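Local coordinates for protein GH3 beta-N-acetylglucosaminidase (Paenibacillaceae, PDB 6K5J) that hydrolyses terminal N-acetylglucosamine residues from beta-linked sugar chains, as a glycoside hydrolase family 3 beta-N-acetylglucosaminidase, at residues I468-A473 with A492-V496. Sequence-based numbering, arbitrary orientation.
Sequences IEALAA and ALPTV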
loop_
_atom_site.group_PDB
_atom_site.type_symbol
_atom_site.label_atom_id
_atom_site.label_comp_id
_atom_site.label_asym_id
_atom_site.label_seq_id
_atom_site.Cartn_x
_atom_site.Cartn_y
_atom_site.Cartn_z
ATOM N N ILE A 468 21.779 16.639 -4.973
ATOM C CA ILE A 468 21.735 16.167 -6.354
ATOM C C ILE A 468 22.016 17.311 -7.322
ATOM O O ILE A 468 22.806 17.173 -8.265
ATOM C CB ILE A 468 20.379 15.505 -6.657
ATOM C CG1 ILE A 468 20.209 14.236 -5.828
ATOM C CG2 ILE A 468 20.285 15.212 -8.137
ATOM C CD1 ILE A 468 18.773 13.679 -5.845
ATOM N N GLU A 469 21.347 18.450 -7.120
ATOM C CA GLU A 469 21.576 19.602 -7.987
ATOM C C GLU A 469 23.022 20.084 -7.912
ATOM O O GLU A 469 23.575 20.543 -8.918
ATOM C CB GLU A 469 20.608 20.735 -7.623
ATOM C CG GLU A 469 19.207 20.573 -8.229
ATOM C CD GLU A 469 19.163 20.873 -9.717
ATOM O OE1 GLU A 469 19.317 22.060 -10.092
ATOM O OE2 GLU A 469 18.979 19.931 -10.522
ATOM N N ALA A 470 23.653 19.966 -6.744
ATOM C CA ALA A 470 25.062 20.337 -6.618
ATOM C C ALA A 470 25.944 19.417 -7.453
ATOM O O ALA A 470 26.825 19.878 -8.193
ATOM C CB ALA A 470 25.482 20.301 -5.146
ATOM N N LEU A 471 25.711 18.105 -7.351
ATOM C CA LEU A 471 26.471 17.152 -8.149
ATOM C C LEU A 471 26.234 17.375 -9.633
ATOM O O LEU A 471 27.145 17.193 -10.450
ATOM C CB LEU A 471 26.096 15.721 -7.760
ATOM C CG LEU A 471 26.422 15.277 -6.340
ATOM C CD1 LEU A 471 25.790 13.918 -6.033
ATOM C CD2 LEU A 471 27.938 15.201 -6.175
ATOM N N ALA A 472 25.012 17.763 -9.999
ATOM C CA ALA A 472 24.680 17.990 -11.398
ATOM C C ALA A 472 25.416 19.189 -11.968
ATOM O O ALA A 472 25.594 19.267 -13.189
ATOM C CB ALA A 472 23.166 18.182 -11.565
ATOM N N ALA A 473 25.844 20.117 -11.116
ATOM C CA ALA A 473 26.559 21.308 -11.553
ATOM C C ALA A 473 28.070 21.111 -11.628
ATOM O O ALA A 473 28.771 22.002 -12.122
ATOM C CB ALA A 473 26.241 22.481 -10.620
ATOM N N ALA A 492 11.985 18.626 -9.361
ATOM C CA ALA A 492 12.821 19.407 -8.467
ATOM C C ALA A 492 14.289 19.402 -8.871
ATOM O O ALA A 492 15.119 19.913 -8.116
ATOM C CB ALA A 492 12.683 18.894 -7.029
ATOM N N LEU A 493 14.625 18.839 -10.034
ATOM C CA LEU A 493 16.018 18.596 -10.429
ATOM C C LEU A 493 16.295 19.136 -11.833
ATOM O O LEU A 493 16.631 18.383 -12.753
ATOM C CB LEU A 493 16.336 17.100 -10.348
ATOM C CG LEU A 493 16.134 16.463 -8.976
ATOM C CD1 LEU A 493 16.247 14.934 -9.068
ATOM C CD2 LEU A 493 17.140 17.021 -7.959
ATOM N N PRO A 494 16.196 20.454 -12.030
ATOM C CA PRO A 494 16.296 20.991 -13.399
ATOM C C PRO A 494 17.677 20.860 -14.033
ATOM O O PRO A 494 17.766 20.888 -15.266
ATOM C CB PRO A 494 15.885 22.465 -13.231
ATOM C CG PRO A 494 16.159 22.778 -11.796
ATOM C CD PRO A 494 15.912 21.507 -11.034
ATOM N N THR A 495 18.743 20.702 -13.248
ATOM C CA THR A 495 20.094 20.602 -13.787
ATOM C C THR A 495 20.486 19.176 -14.152
ATOM O O THR A 495 21.468 18.979 -14.882
ATOM C CB THR A 495 21.097 21.162 -12.774
ATOM O OG1 THR A 495 20.547 22.348 -12.185
ATOM C CG2 THR A 495 22.435 21.498 -13.442
ATOM N N VAL A 496 19.732 18.182 -13.675
ATOM C CA VAL A 496 20.072 16.785 -13.934
ATOM C C VAL A 496 19.901 16.494 -15.417
ATOM O O VAL A 496 18.905 16.892 -16.032
ATOM C CB VAL A 496 19.198 15.875 -13.056
ATOM C CG1 VAL A 496 19.219 14.434 -13.544
ATOM C CG2 VAL A 496 19.657 15.961 -11.622
#
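The carboxylate of Glu469 takes two bonds from one residue of the facing loop, Thr495. Its OE2 accepts the backbone N of Thr495 at 2.8 Å, with an N-H...O angle of 153° and through the syn lone pair, on the side of OE1. The second oxygen, Glu469 OE1, receives the hydroxyl OG1 of Thr495 at 2.4 Å, very short even for a charged acceptor, so that its exact length deserves some caution. The N-H bond orients the carboxylate; the doubtful OG1 contact, if real, would help to fix its rotation. Glu469 gets there by folding: chi2 of -74° bends the chain, and its end swings to the loop although its CB does not point there. Thr495 complements this with OG1 beside its own backbone N (chi1 -41°), which brings both donors to the same carboxylate. Thr495 is the third residue of a type I beta turn from Leu493 to Val496, closed by the bond from Val496 N to Leu493 O and held at both end carbonyls by Arg377 NH1 of strand 374-377; Pro494 lays its CD 3.5 Å from Glu469 OE2. Helix 462-472 is the helix of a beta-alpha-beta crossover between the neighbouring parallel strands 450-455 and 478-483 of a mixed six-stranded sheet, and the turn lies in the loop leading from 478-483 to its parallel neighbour 499-501. The contact thus joins two connections on one flank of the sheet, where Ile468 and Val496 both touch Val481. On the side toward the sheet, apolar side chains meet: Ile468 CG2 sits 3.6 Å from Leu493 CD2 and equally close to Val496 CG2, the two methyls approaching it roughly at right angles. One helical turn on, Ala472 CB rests 3.8 Å from Thr495 CB.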